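Local coordinates for protein ParA (Salmonella enterica subsp. enterica serovar Newport str. SL317, PDB 3EZF) that probably binds adenine nucleotides, acts in DNA partition and, with ADP, regulates transcription, at residues N231-L236 against E302-E307; P111-V116 against A268-L273; F214-W219 against D260-N265; A177-L182 against I210-V215. All blocks are in the same frame, centred on the assembly; numbering follows the deposited sequence.

Contact 1: residues N231-L236 against E302-E307; sequences NQYEIL and EEEGVE. Unlike the reference sequence in segment 231-236: Asn-231 (reference Lys), Gln-232 (reference Pro), Tyr-233 (reference Ser), Ile-235 (reference Val).
Tyr-233 and Val-306 supply the apolar part of this contact, with Tyr-233 CB 3.9 Å from Val-306 CG1. The tyrosine ring then runs out beside Glu-304: Tyr-233 CD1 lies 3.5 Å from Glu-304 CG, and the two side chains cross at about a right angle. Glu-304 gets there by a kinked route. CG stands anti to the backbone N (chi1 -155°), and a bend at chi2 (80°) turns the carboxylate along the ring, its plane 59° from that of the tyrosine. Gln-232 CG sits over the centre of one ring face, so the ring is also packed from its own segment. Glu-234 runs alongside Val-306 with its side chain pointing the other way, Glu-234 CG coming within 3.7 Å of Val-306 CB.

The charged part consists of two carboxylates close together at the surface. Glu-234 OE2 and Glu-307 OE2 are 3.1 Å apart, like charges with no hydrogen bond between them.

Backbone bonds shape each side separately. Glu-234 N donates to Asn-231 O at 3.0 Å, and Gly-305 N to Glu-302 O at 3.1 Å.

The arrangement joins two helix ends at the surface of the P-loop NTPase-like domain: Glu-234 occupies the N-cap position of helix 235-241, while helix 294-303 finishes in a Schellman motif at Gly-305, whose phi is positive.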
loop_
_atom_site.group_PDB
_atom_site.type_symbol
_atom_site.label_atom_id
_atom_site.label_comp_id
_atom_site.label_asym_id
_atom_site.label_seq_id
_atom_site.Cartn_x
_atom_site.Cartn_y
_atom_site.Cartn_z
ATOM N N ASN A 231 6.240 8.723 27.649
ATOM C CA ASN A 231 7.001 9.130 26.470
ATOM C C ASN A 231 6.362 8.487 25.249
ATOM O O ASN A 231 6.368 7.272 25.111
ATOM C CB ASN A 231 8.447 8.664 26.595
ATOM C CG ASN A 231 9.291 9.082 25.414
ATOM O OD1 ASN A 231 10.361 9.669 25.577
ATOM N ND2 ASN A 231 8.814 8.782 24.209
ATOM N N GLN A 232 5.837 9.302 24.349
ATOM C CA GLN A 232 5.153 8.784 23.173
ATOM C C GLN A 232 5.915 7.803 22.315
ATOM O O GLN A 232 5.308 7.087 21.534
ATOM C CB GLN A 232 4.688 9.929 22.279
ATOM C CG GLN A 232 5.822 10.724 21.687
ATOM C CD GLN A 232 5.340 11.834 20.807
ATOM O OE1 GLN A 232 6.023 12.843 20.662
ATOM N NE2 GLN A 232 4.160 11.657 20.201
ATOM N N TYR A 233 7.234 7.763 22.443
ATOM C CA TYR A 233 8.023 6.860 21.605
ATOM C C TYR A 233 8.601 5.648 22.330
ATOM O O TYR A 233 9.441 4.939 21.789
ATOM C CB TYR A 233 9.144 7.649 20.896
ATOM C CG TYR A 233 8.622 8.760 19.996
ATOM C CD1 TYR A 233 9.207 10.028 20.002
ATOM C CD2 TYR A 233 7.527 8.544 19.148
ATOM C CE1 TYR A 233 8.716 11.050 19.191
ATOM C CE2 TYR A 233 7.029 9.560 18.330
ATOM C CZ TYR A 233 7.627 10.811 18.357
ATOM O OH TYR A 233 7.131 11.819 17.554
ATOM N N GLU A 234 8.143 5.402 23.551
ATOM C CA GLU A 234 8.621 4.263 24.316
ATOM C C GLU A 234 7.456 3.384 24.729
ATOM O O GLU A 234 7.648 2.402 25.447
ATOM C CB GLU A 234 9.362 4.713 25.574
ATOM C CG GLU A 234 10.556 5.615 25.329
ATOM C CD GLU A 234 11.333 5.944 26.613
ATOM O OE1 GLU A 234 10.788 5.745 27.719
ATOM O OE2 GLU A 234 12.491 6.412 26.519
ATOM N N ILE A 235 6.249 3.730 24.285
ATOM C CA ILE A 235 5.066 2.951 24.642
ATOM C C ILE A 235 5.145 1.504 24.165
ATOM O O ILE A 235 4.881 0.591 24.934
ATOM C CB ILE A 235 3.766 3.553 24.069
ATOM C CG1 ILE A 235 3.722 5.068 24.285
ATOM C CG2 ILE A 235 2.578 2.899 24.752
ATOM C CD1 ILE A 235 3.902 5.489 25.728
ATOM N N LEU A 236 5.510 1.302 22.900
ATOM C CA LEU A 236 5.613 -0.047 22.327
ATOM C C LEU A 236 6.478 -0.981 23.181
ATOM O O LEU A 236 6.108 -2.116 23.408
ATOM C CB LEU A 236 6.185 0.007 20.892
ATOM C CG LEU A 236 5.877 -1.122 19.890
ATOM C CD1 LEU A 236 6.950 -1.128 18.824
ATOM C CD2 LEU A 236 5.833 -2.469 20.550
ATOM N N GLU A 302 16.091 10.841 20.013
ATOM C CA GLU A 302 17.079 11.350 20.955
ATOM C C GLU A 302 16.540 12.593 21.667
ATOM O O GLU A 302 16.711 12.750 22.882
ATOM C CB GLU A 302 18.381 11.698 20.241
ATOM C CG GLU A 302 19.128 10.524 19.623
ATOM C CD GLU A 302 20.457 10.964 19.030
ATOM O OE1 GLU A 302 21.151 10.138 18.405
ATOM O OE2 GLU A 302 20.813 12.153 19.195
ATOM N N GLU A 303 15.882 13.471 20.914
ATOM C CA GLU A 303 15.322 14.697 21.491
ATOM C C GLU A 303 14.164 14.427 22.438
ATOM O O GLU A 303 13.921 15.205 23.363
ATOM C CB GLU A 303 14.839 15.647 20.391
ATOM C CG GLU A 303 15.922 16.086 19.428
ATOM C CD GLU A 303 15.364 16.911 18.299
ATOM O OE1 GLU A 303 14.972 18.074 18.554
ATOM O OE2 GLU A 303 15.304 16.386 17.164
ATOM N N GLU A 304 13.444 13.334 22.200
ATOM C CA GLU A 304 12.308 12.988 23.034
ATOM C C GLU A 304 12.801 12.252 24.280
ATOM O O GLU A 304 12.000 11.795 25.106
ATOM C CB GLU A 304 11.335 12.111 22.246
ATOM C CG GLU A 304 9.893 12.172 22.740
ATOM C CD GLU A 304 9.149 13.406 22.239
ATOM O OE1 GLU A 304 7.959 13.573 22.613
ATOM O OE2 GLU A 304 9.754 14.195 21.467
ATOM N N GLY A 305 14.123 12.135 24.406
ATOM C CA GLY A 305 14.700 11.464 25.556
ATOM C C GLY A 305 14.762 9.947 25.497
ATOM O O GLY A 305 15.170 9.301 26.463
ATOM N N VAL A 306 14.339 9.357 24.385
ATOM C CA VAL A 306 14.413 7.909 24.270
ATOM C C VAL A 306 15.775 7.555 23.690
ATOM O O VAL A 306 16.421 8.376 23.043
ATOM C CB VAL A 306 13.268 7.326 23.394
ATOM C CG1 VAL A 306 12.478 8.450 22.773
ATOM C CG2 VAL A 306 13.821 6.395 22.331
ATOM N N GLU A 307 16.198 6.324 23.934
ATOM C CA GLU A 307 17.485 5.827 23.488
ATOM C C GLU A 307 17.330 4.554 22.666
ATOM O O GLU A 307 17.359 3.453 23.203
ATOM C CB GLU A 307 18.353 5.549 24.714
ATOM C CG GLU A 307 17.616 4.778 25.823
ATOM C CD GLU A 307 16.416 5.544 26.388
ATOM O OE1 GLU A 307 16.617 6.684 26.863
ATOM O OE2 GLU A 307 15.278 5.012 26.358
#

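Contact 2: residues P111-V116 against A268-L273; sequences PYVIFV and AASDLL
Val-113 O takes two backbone donors from the neighbouring segment, 268-273: Asp-271 N at 3.0 Å and Leu-272 N at 3.3 Å. The two share this one acceptor, Leu-272 N being the more nearly in line with the carbonyl. One step on, Phe-115 N gives a straighter bond to Leu-272 O (2.9 Å), and Leu-274 continues the backbone ladder with Phe-115. The other edge of strand 112-116 is satisfied as well, by Asp-249, Ile-251 and Ile-253.

Polar side chains find partners as well. Asp-271 OD2 forms a salt bridge with Arg-309, and Ser-270 OG, which lies near the plane of the Phe-115 ring at its edge, donates to Gly-266 O. Asp-271 OD1 sits 3.5 Å above the plane of the Tyr-112 ring, over the centre, with carboxylate and ring planes only 14° apart. Tyr-112 CG stands anti to the backbone N (chi1 -163°), which lays the ring over this carboxylate and brings Tyr-112 CE1 to 3.5 Å from Leu-272 CB.

Ile-114 and Leu-272 point the same way on one side of the sheet, CG1 of Ile-114 being 3.6 Å from CD1 of Leu-272. Phe-115 and Leu-273 do likewise on the other.

This is parallel pairing in the buried core of the P-loop NTPase sheet, where strand 112-116 is the one that in this family leads into the Walker A motif.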
loop_
_atom_site.group_PDB
_atom_site.type_symbol
_atom_site.label_atom_id
_atom_site.label_comp_id
_atom_site.label_asym_id
_atom_site.label_seq_id
_atom_site.Cartn_x
_atom_site.Cartn_y
_atom_site.Cartn_z
ATOM N N PRO A 111 13.259 -11.831 24.160
ATOM C CA PRO A 111 12.802 -10.774 23.195
ATOM C C PRO A 111 13.827 -10.165 22.231
ATOM O O PRO A 111 14.401 -9.127 22.518
ATOM C CB PRO A 111 12.172 -9.765 24.130
ATOM C CG PRO A 111 11.237 -10.756 24.691
ATOM C CD PRO A 111 11.784 -11.981 23.996
ATOM N N TYR A 112 14.068 -10.800 21.133
ATOM C CA TYR A 112 14.917 -10.241 20.118
ATOM C C TYR A 112 13.910 -9.534 19.190
ATOM O O TYR A 112 13.172 -10.188 18.466
ATOM C CB TYR A 112 15.782 -11.292 19.375
ATOM C CG TYR A 112 16.890 -10.606 18.654
ATOM C CD1 TYR A 112 16.911 -10.499 17.258
ATOM C CD2 TYR A 112 17.929 -9.998 19.385
ATOM C CE1 TYR A 112 17.935 -9.776 16.613
ATOM C CE2 TYR A 112 18.930 -9.258 18.743
ATOM C CZ TYR A 112 18.925 -9.154 17.360
ATOM O OH TYR A 112 19.902 -8.418 16.736
ATOM N N VAL A 113 13.871 -8.199 19.211
ATOM C CA VAL A 113 12.910 -7.455 18.403
ATOM C C VAL A 113 13.443 -7.032 17.032
ATOM O O VAL A 113 14.427 -6.290 16.927
ATOM C CB VAL A 113 12.406 -6.221 19.166
ATOM C CG1 VAL A 113 11.346 -5.497 18.363
ATOM C CG2 VAL A 113 11.842 -6.653 20.476
ATOM N N ILE A 114 12.754 -7.490 15.988
ATOM C CA ILE A 114 13.132 -7.220 14.607
ATOM C C ILE A 114 12.214 -6.230 13.891
ATOM O O ILE A 114 11.063 -6.532 13.612
ATOM C CB ILE A 114 13.151 -8.538 13.835
ATOM C CG1 ILE A 114 14.229 -9.450 14.427
ATOM C CG2 ILE A 114 13.369 -8.277 12.365
ATOM C CD1 ILE A 114 13.776 -10.876 14.669
ATOM N N PHE A 115 12.729 -5.047 13.592
ATOM C CA PHE A 115 11.941 -4.036 12.905
ATOM C C PHE A 115 12.051 -4.288 11.414
ATOM O O PHE A 115 13.113 -4.065 10.834
ATOM C CB PHE A 115 12.474 -2.640 13.221
ATOM C CG PHE A 115 11.685 -1.544 12.578
ATOM C CD1 PHE A 115 10.662 -0.900 13.271
ATOM C CD2 PHE A 115 11.916 -1.202 11.251
ATOM C CE1 PHE A 115 9.873 0.067 12.641
ATOM C CE2 PHE A 115 11.140 -0.244 10.610
ATOM C CZ PHE A 115 10.115 0.394 11.305
ATOM N N VAL A 116 10.968 -4.748 10.788
ATOM C CA VAL A 116 10.974 -5.034 9.349
ATOM C C VAL A 116 10.659 -3.797 8.515
ATOM O O VAL A 116 9.581 -3.225 8.652
ATOM C CB VAL A 116 9.948 -6.121 8.997
ATOM C CG1 VAL A 116 10.168 -6.611 7.575
ATOM C CG2 VAL A 116 10.065 -7.267 9.970
ATOM N N ALA A 268 12.294 2.544 18.082
ATOM C CA ALA A 268 12.673 2.759 19.483
ATOM C C ALA A 268 12.663 1.535 20.402
ATOM O O ALA A 268 13.095 1.629 21.543
ATOM C CB ALA A 268 11.784 3.868 20.086
ATOM N N ALA A 269 12.187 0.395 19.916
ATOM C CA ALA A 269 12.099 -0.794 20.750
ATOM C C ALA A 269 12.776 -1.997 20.145
ATOM O O ALA A 269 12.869 -3.046 20.788
ATOM C CB ALA A 269 10.640 -1.125 21.006
ATOM N N SER A 270 13.248 -1.840 18.913
ATOM C CA SER A 270 13.892 -2.921 18.182
ATOM C C SER A 270 15.409 -2.897 18.262
ATOM O O SER A 270 16.029 -1.836 18.360
ATOM C CB SER A 270 13.447 -2.874 16.722
ATOM O OG SER A 270 12.048 -2.673 16.648
ATOM N N ASP A 271 16.009 -4.079 18.208
ATOM C CA ASP A 271 17.457 -4.167 18.275
ATOM C C ASP A 271 18.072 -4.582 16.952
ATOM O O ASP A 271 19.292 -4.576 16.800
ATOM C CB ASP A 271 17.894 -5.128 19.398
ATOM C CG ASP A 271 16.872 -6.209 19.675
ATOM O OD1 ASP A 271 16.367 -6.801 18.700
ATOM O OD2 ASP A 271 16.578 -6.466 20.864
ATOM N N LEU A 272 17.224 -4.910 15.986
ATOM C CA LEU A 272 17.691 -5.332 14.668
ATOM C C LEU A 272 16.812 -4.733 13.559
ATOM O O LEU A 272 15.594 -4.877 13.567
ATOM C CB LEU A 272 17.683 -6.877 14.588
ATOM C CG LEU A 272 18.336 -7.679 13.445
ATOM C CD1 LEU A 272 17.279 -8.480 12.706
ATOM C CD2 LEU A 272 19.063 -6.763 12.488
ATOM N N LEU A 273 17.438 -4.055 12.607
ATOM C CA LEU A 273 16.711 -3.471 11.494
ATOM C C LEU A 273 16.795 -4.449 10.338
ATOM O O LEU A 273 17.882 -4.737 9.849
ATOM C CB LEU A 273 17.354 -2.164 11.059
ATOM C CG LEU A 273 16.453 -1.284 10.197
ATOM C CD1 LEU A 273 15.403 -0.620 11.093
ATOM C CD2 LEU A 273 17.276 -0.222 9.509
#

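Contact 3: residues F214-W219 against D260-N265; sequences FVASQW and DPFLLN
Trp-219 rests on Pro-261, Trp-219 CG standing 3.3 Å from Pro-261 CB; the proline lies alongside the indole, pointing the other way. The six-membered ring of Trp-219 also meets Phe-262, in an offset edge-to-face pair: the edge of the phenylalanine points to the indole face, with centroids 5.7 Å apart and planes at 85°. Ala-216 takes a face of the same phenylalanine. Its CB is 4.1 Å from the ring centroid and 18° off the normal, a CH-pi contact, and also lies 3.9 Å from Pro-261 CG. Phe-262 CG is anti to the carbonyl carbon (chi1 -66°), which turns one face of the ring to Ala-216 and an edge to the indole; Val-215 CB touches its edge.

The platform is the first turn of helix 261-267, the helical link of a beta-alpha-beta crossover from strand 250-254 to strand 272-277. Asp-260 precedes it at the N-cap position but makes no capping bond with its side chain.

Around this shell, Asn-265 fixes the neighbourhood of the indole. Asn-265 ND2 donates to Pro-261 O at 2.9 Å from above the carbonyl plane, while Asn-265 N reaches the same oxygen from the opposite face at 3.0 Å. ND2 also bonds to Gln-232 O, the acceptor that Trp-219 NE1 shares, and Asn-265 OD1 accepts from Leu-236 N. Leu-182 packs against Trp-219, and Ala-178 against Phe-262. Towards the second subunit, Asp-260 packs on Ser-217 of that neighbour.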
loop_
_atom_site.group_PDB
_atom_site.type_symbol
_atom_site.label_atom_id
_atom_site.label_comp_id
_atom_site.label_asym_id
_atom_site.label_seq_id
_atom_site.Cartn_x
_atom_site.Cartn_y
_atom_site.Cartn_z
ATOM N N PHE A 214 -5.990 6.609 11.905
ATOM C CA PHE A 214 -6.571 7.763 12.573
ATOM C C PHE A 214 -5.942 7.926 13.948
ATOM O O PHE A 214 -5.594 9.031 14.360
ATOM C CB PHE A 214 -8.088 7.588 12.668
ATOM C CG PHE A 214 -8.764 7.701 11.336
ATOM C CD1 PHE A 214 -8.720 6.649 10.425
ATOM C CD2 PHE A 214 -9.307 8.911 10.925
ATOM C CE1 PHE A 214 -9.192 6.812 9.121
ATOM C CE2 PHE A 214 -9.776 9.074 9.627
ATOM C CZ PHE A 214 -9.719 8.029 8.724
ATOM N N VAL A 215 -5.781 6.808 14.646
ATOM C CA VAL A 215 -5.175 6.812 15.965
ATOM C C VAL A 215 -3.837 7.545 15.902
ATOM O O VAL A 215 -3.544 8.388 16.758
ATOM C CB VAL A 215 -4.936 5.359 16.477
ATOM C CG1 VAL A 215 -4.333 5.371 17.875
ATOM C CG2 VAL A 215 -6.235 4.588 16.472
ATOM N N ALA A 216 -3.031 7.228 14.887
ATOM C CA ALA A 216 -1.720 7.856 14.740
ATOM C C ALA A 216 -1.840 9.370 14.569
ATOM O O ALA A 216 -1.204 10.134 15.285
ATOM C CB ALA A 216 -0.982 7.251 13.558
ATOM N N SER A 217 -2.672 9.796 13.628
ATOM C CA SER A 217 -2.878 11.211 13.351
ATOM C C SER A 217 -3.139 12.052 14.588
ATOM O O SER A 217 -3.183 13.278 14.500
ATOM C CB SER A 217 -4.056 11.386 12.395
ATOM O OG SER A 217 -3.873 10.611 11.223
ATOM N N GLN A 218 -3.293 11.400 15.735
ATOM C CA GLN A 218 -3.593 12.093 16.969
ATOM C C GLN A 218 -2.854 11.444 18.128
ATOM O O GLN A 218 -3.194 11.641 19.297
ATOM C CB GLN A 218 -5.101 12.033 17.172
ATOM C CG GLN A 218 -5.642 12.764 18.373
ATOM C CD GLN A 218 -7.161 12.768 18.368
ATOM O OE1 GLN A 218 -7.801 11.746 18.055
ATOM N NE2 GLN A 218 -7.755 13.917 18.712
ATOM N N TRP A 219 -1.814 10.690 17.793
ATOM C CA TRP A 219 -1.016 9.980 18.780
ATOM C C TRP A 219 -0.580 10.768 20.015
ATOM O O TRP A 219 -0.978 10.418 21.130
ATOM C CB TRP A 219 0.214 9.341 18.114
ATOM C CG TRP A 219 0.956 8.393 19.038
ATOM C CD1 TRP A 219 2.150 8.626 19.660
ATOM C CD2 TRP A 219 0.515 7.101 19.492
ATOM N NE1 TRP A 219 2.479 7.566 20.467
ATOM C CE2 TRP A 219 1.497 6.613 20.380
ATOM C CE3 TRP A 219 -0.609 6.307 19.229
ATOM C CZ2 TRP A 219 1.387 5.373 21.020
ATOM C CZ3 TRP A 219 -0.724 5.075 19.861
ATOM C CH2 TRP A 219 0.275 4.617 20.744
ATOM N N ASP A 260 4.587 7.957 11.665
ATOM C CA ASP A 260 5.701 8.354 12.495
ATOM C C ASP A 260 5.532 7.788 13.882
ATOM O O ASP A 260 6.279 6.905 14.283
ATOM C CB ASP A 260 5.841 9.881 12.563
ATOM C CG ASP A 260 7.119 10.389 11.894
ATOM O OD1 ASP A 260 7.552 11.516 12.245
ATOM O OD2 ASP A 260 7.678 9.679 11.018
ATOM N N PRO A 261 4.524 8.257 14.633
ATOM C CA PRO A 261 4.437 7.663 15.966
ATOM C C PRO A 261 4.609 6.145 15.975
ATOM O O PRO A 261 5.254 5.613 16.862
ATOM C CB PRO A 261 3.077 8.134 16.467
ATOM C CG PRO A 261 2.311 8.429 15.202
ATOM C CD PRO A 261 3.326 9.061 14.330
ATOM N N PHE A 262 4.067 5.444 14.988
ATOM C CA PHE A 262 4.224 3.994 14.965
ATOM C C PHE A 262 5.636 3.621 14.543
ATOM O O PHE A 262 6.266 2.773 15.180
ATOM C CB PHE A 262 3.195 3.347 14.024
ATOM C CG PHE A 262 1.759 3.488 14.491
ATOM C CD1 PHE A 262 0.706 3.072 13.684
ATOM C CD2 PHE A 262 1.461 4.048 15.734
ATOM C CE1 PHE A 262 -0.614 3.210 14.105
ATOM C CE2 PHE A 262 0.141 4.188 16.159
ATOM C CZ PHE A 262 -0.893 3.770 15.338
ATOM N N LEU A 263 6.130 4.252 13.473
ATOM C CA LEU A 263 7.491 4.009 12.973
ATOM C C LEU A 263 8.497 4.283 14.096
ATOM O O LEU A 263 9.356 3.452 14.397
ATOM C CB LEU A 263 7.805 4.952 11.817
ATOM C CG LEU A 263 8.663 4.478 10.643
ATOM C CD1 LEU A 263 9.914 3.786 11.125
ATOM C CD2 LEU A 263 7.831 3.539 9.795
ATOM N N LEU A 264 8.372 5.466 14.697
ATOM C CA LEU A 264 9.227 5.911 15.791
ATOM C C LEU A 264 9.202 4.918 16.963
ATOM O O LEU A 264 10.249 4.559 17.507
ATOM C CB LEU A 264 8.783 7.300 16.272
ATOM C CG LEU A 264 9.221 8.608 15.587
ATOM C CD1 LEU A 264 10.612 8.960 16.029
ATOM C CD2 LEU A 264 9.157 8.488 14.090
ATOM N N ASN A 265 8.012 4.479 17.357
ATOM C CA ASN A 265 7.890 3.521 18.445
ATOM C C ASN A 265 8.561 2.228 18.019
ATOM O O ASN A 265 9.253 1.598 18.821
ATOM C CB ASN A 265 6.420 3.271 18.793
ATOM C CG ASN A 265 5.962 4.075 19.996
ATOM O OD1 ASN A 265 6.371 3.822 21.128
ATOM N ND2 ASN A 265 5.116 5.053 19.753
#

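Contact 4: residues A177-L182 against I210-V215; sequences AAQAML and IDDGFV
Asp-212 meets Ala-178 along its whole length. Its CB is 3.9 Å from Ala-178 CB, and its CG, closer in, lies 3.6 Å from that methyl. CG stands anti to the carbonyl carbon (chi1 -63°), which carries the carboxylate across to the start of helix 177-182. At the tip the two oxygens part company. Asp-212 OD1 comes to 3.4 Å from Ala-178 CB, and its hydrogen bond is to Thr-176 OG1, the hydroxyl that also pairs with Gln-179 N. Asp-212 OD2 bonds to Ser-209 N and accepts from a water at 2.8 Å; that water in turn accepts from Ala-178 N at 3.1 Å, bridging acid and helix.

Gln-179 passes this carboxylate at about a right angle, its extended chain directed past it and its amide plane turned 76° from the acid's. The amide NE2 is engaged with Leu-174 O.

One turn on, the contact is purely apolar. Leu-182 and Val-215 meet end-on, Leu-182 CD1 being 3.9 Å from Val-215 CG1, and the same CG1 lies 4.2 Å from Ala-178 CB. Phe-262 of helix 261-267 packs against Asp-212, while Asp-211 forms a salt bridge with Arg-293 of the second subunit.

A buried acid thus faces the N-terminal end of a helix and has bonds to both oxygens. The helix dipole and these donors would probably stabilise its negative charge, tying helix 212-216 to helix 177-182 through polar as well as apolar contacts.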
loop_
_atom_site.group_PDB
_atom_site.type_symbol
_atom_site.label_atom_id
_atom_site.label_comp_id
_atom_site.label_asym_id
_atom_site.label_seq_id
_atom_site.Cartn_x
_atom_site.Cartn_y
_atom_site.Cartn_z
ATOM N N ALA A 177 -2.801 -3.344 17.861
ATOM C CA ALA A 177 -1.576 -3.018 18.584
ATOM C C ALA A 177 -1.584 -1.558 19.037
ATOM O O ALA A 177 -1.173 -1.235 20.157
ATOM C CB ALA A 177 -0.366 -3.294 17.695
ATOM N N ALA A 178 -2.058 -0.677 18.164
ATOM C CA ALA A 178 -2.119 0.739 18.492
ATOM C C ALA A 178 -3.007 0.943 19.713
ATOM O O ALA A 178 -2.683 1.710 20.613
ATOM C CB ALA A 178 -2.654 1.522 17.310
ATOM N N GLN A 179 -4.126 0.230 19.734
ATOM C CA GLN A 179 -5.070 0.310 20.835
ATOM C C GLN A 179 -4.498 -0.326 22.105
ATOM O O GLN A 179 -4.576 0.272 23.183
ATOM C CB GLN A 179 -6.378 -0.364 20.432
ATOM C CG GLN A 179 -7.102 0.338 19.279
ATOM C CD GLN A 179 -8.180 -0.529 18.626
ATOM O OE1 GLN A 179 -8.735 -0.165 17.584
ATOM N NE2 GLN A 179 -8.476 -1.679 19.234
ATOM N N ALA A 180 -3.908 -1.515 21.984
ATOM C CA ALA A 180 -3.328 -2.192 23.140
ATOM C C ALA A 180 -2.297 -1.317 23.838
ATOM O O ALA A 180 -2.218 -1.294 25.067
ATOM C CB ALA A 180 -2.706 -3.482 22.728
ATOM N N MET A 181 -1.513 -0.577 23.066
ATOM C CA MET A 181 -0.495 0.290 23.654
ATOM C C MET A 181 -1.112 1.396 24.497
ATOM O O MET A 181 -0.591 1.770 25.538
ATOM C CB MET A 181 0.342 0.935 22.560
ATOM C CG MET A 181 1.108 -0.028 21.693
ATOM S SD MET A 181 1.808 0.829 20.201
ATOM C CE MET A 181 3.203 1.556 20.940
ATOM N N LEU A 182 -2.222 1.936 24.023
ATOM C CA LEU A 182 -2.889 3.022 24.729
ATOM C C LEU A 182 -3.665 2.562 25.965
ATOM O O LEU A 182 -3.843 3.334 26.911
ATOM C CB LEU A 182 -3.824 3.772 23.768
ATOM C CG LEU A 182 -3.138 4.593 22.664
ATOM C CD1 LEU A 182 -4.183 5.213 21.723
ATOM C CD2 LEU A 182 -2.289 5.676 23.314
ATOM N N ILE A 210 -7.636 -0.385 9.989
ATOM C CA ILE A 210 -7.554 0.791 9.136
ATOM C C ILE A 210 -7.852 1.979 10.042
ATOM O O ILE A 210 -7.629 3.137 9.675
ATOM C CB ILE A 210 -8.581 0.744 7.976
ATOM C CG1 ILE A 210 -8.459 1.998 7.109
ATOM C CG2 ILE A 210 -9.984 0.640 8.533
ATOM C CD1 ILE A 210 -7.089 2.156 6.456
ATOM N N ASP A 211 -8.364 1.669 11.231
ATOM C CA ASP A 211 -8.689 2.688 12.217
ATOM C C ASP A 211 -7.418 3.297 12.815
ATOM O O ASP A 211 -7.340 4.524 13.042
ATOM C CB ASP A 211 -9.517 2.096 13.354
ATOM C CG ASP A 211 -10.981 2.418 13.227
ATOM O OD1 ASP A 211 -11.294 3.472 12.628
ATOM O OD2 ASP A 211 -11.814 1.628 13.735
ATOM N N ASP A 212 -6.433 2.428 13.069
ATOM C CA ASP A 212 -5.153 2.823 13.666
ATOM C C ASP A 212 -4.505 4.013 12.973
ATOM O O ASP A 212 -3.774 4.770 13.602
ATOM C CB ASP A 212 -4.182 1.633 13.682
ATOM C CG ASP A 212 -4.685 0.476 14.545
ATOM O OD1 ASP A 212 -5.396 0.751 15.538
ATOM O OD2 ASP A 212 -4.363 -0.698 14.241
ATOM N N GLY A 213 -4.770 4.169 11.678
ATOM C CA GLY A 213 -4.217 5.291 10.938
ATOM C C GLY A 213 -4.704 6.576 11.586
ATOM O O GLY A 213 -3.946 7.521 11.799
ATOM N N PHE A 214 -5.990 6.609 11.905
ATOM C CA PHE A 214 -6.571 7.763 12.573
ATOM C C PHE A 214 -5.942 7.926 13.948
ATOM O O PHE A 214 -5.594 9.031 14.360
ATOM C CB PHE A 214 -8.088 7.588 12.668
ATOM C CG PHE A 214 -8.764 7.701 11.336
ATOM C CD1 PHE A 214 -8.720 6.649 10.425
ATOM C CD2 PHE A 214 -9.307 8.911 10.925
ATOM C CE1 PHE A 214 -9.192 6.812 9.121
ATOM C CE2 PHE A 214 -9.776 9.074 9.627
ATOM C CZ PHE A 214 -9.719 8.029 8.724
ATOM N N VAL A 215 -5.781 6.808 14.646
ATOM C CA VAL A 215 -5.175 6.812 15.965
ATOM C C VAL A 215 -3.837 7.545 15.902
ATOM O O VAL A 215 -3.544 8.388 16.758
ATOM C CB VAL A 215 -4.936 5.359 16.477
ATOM C CG1 VAL A 215 -4.333 5.371 17.875
ATOM C CG2 VAL A 215 -6.235 4.588 16.472
HETATM O O HOH W 1 -2.052 -1.781 15.304
#

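All four contacts lie in the P-loop NTPase-like domain. Contact 2 is in the parallel sheet, in strands 112-116 and 272-277, about 10 Å from the chain centre. Contacts 3 and 4 share helix 212-216, have centres about 8 Å apart and both touch the second subunit, so this helical layer also faces that subunit. Contact 1 lies about 12 Å from contact 3 and 15 Å from contact 2, centre to centre. Contact 4 closes along the chain before contact 1 opens, whereas contacts 1 and 3 interleave. Helix 261-267 of contact 3 leads into the second segment of contact 2, linking the sheet to the helical layer outside it.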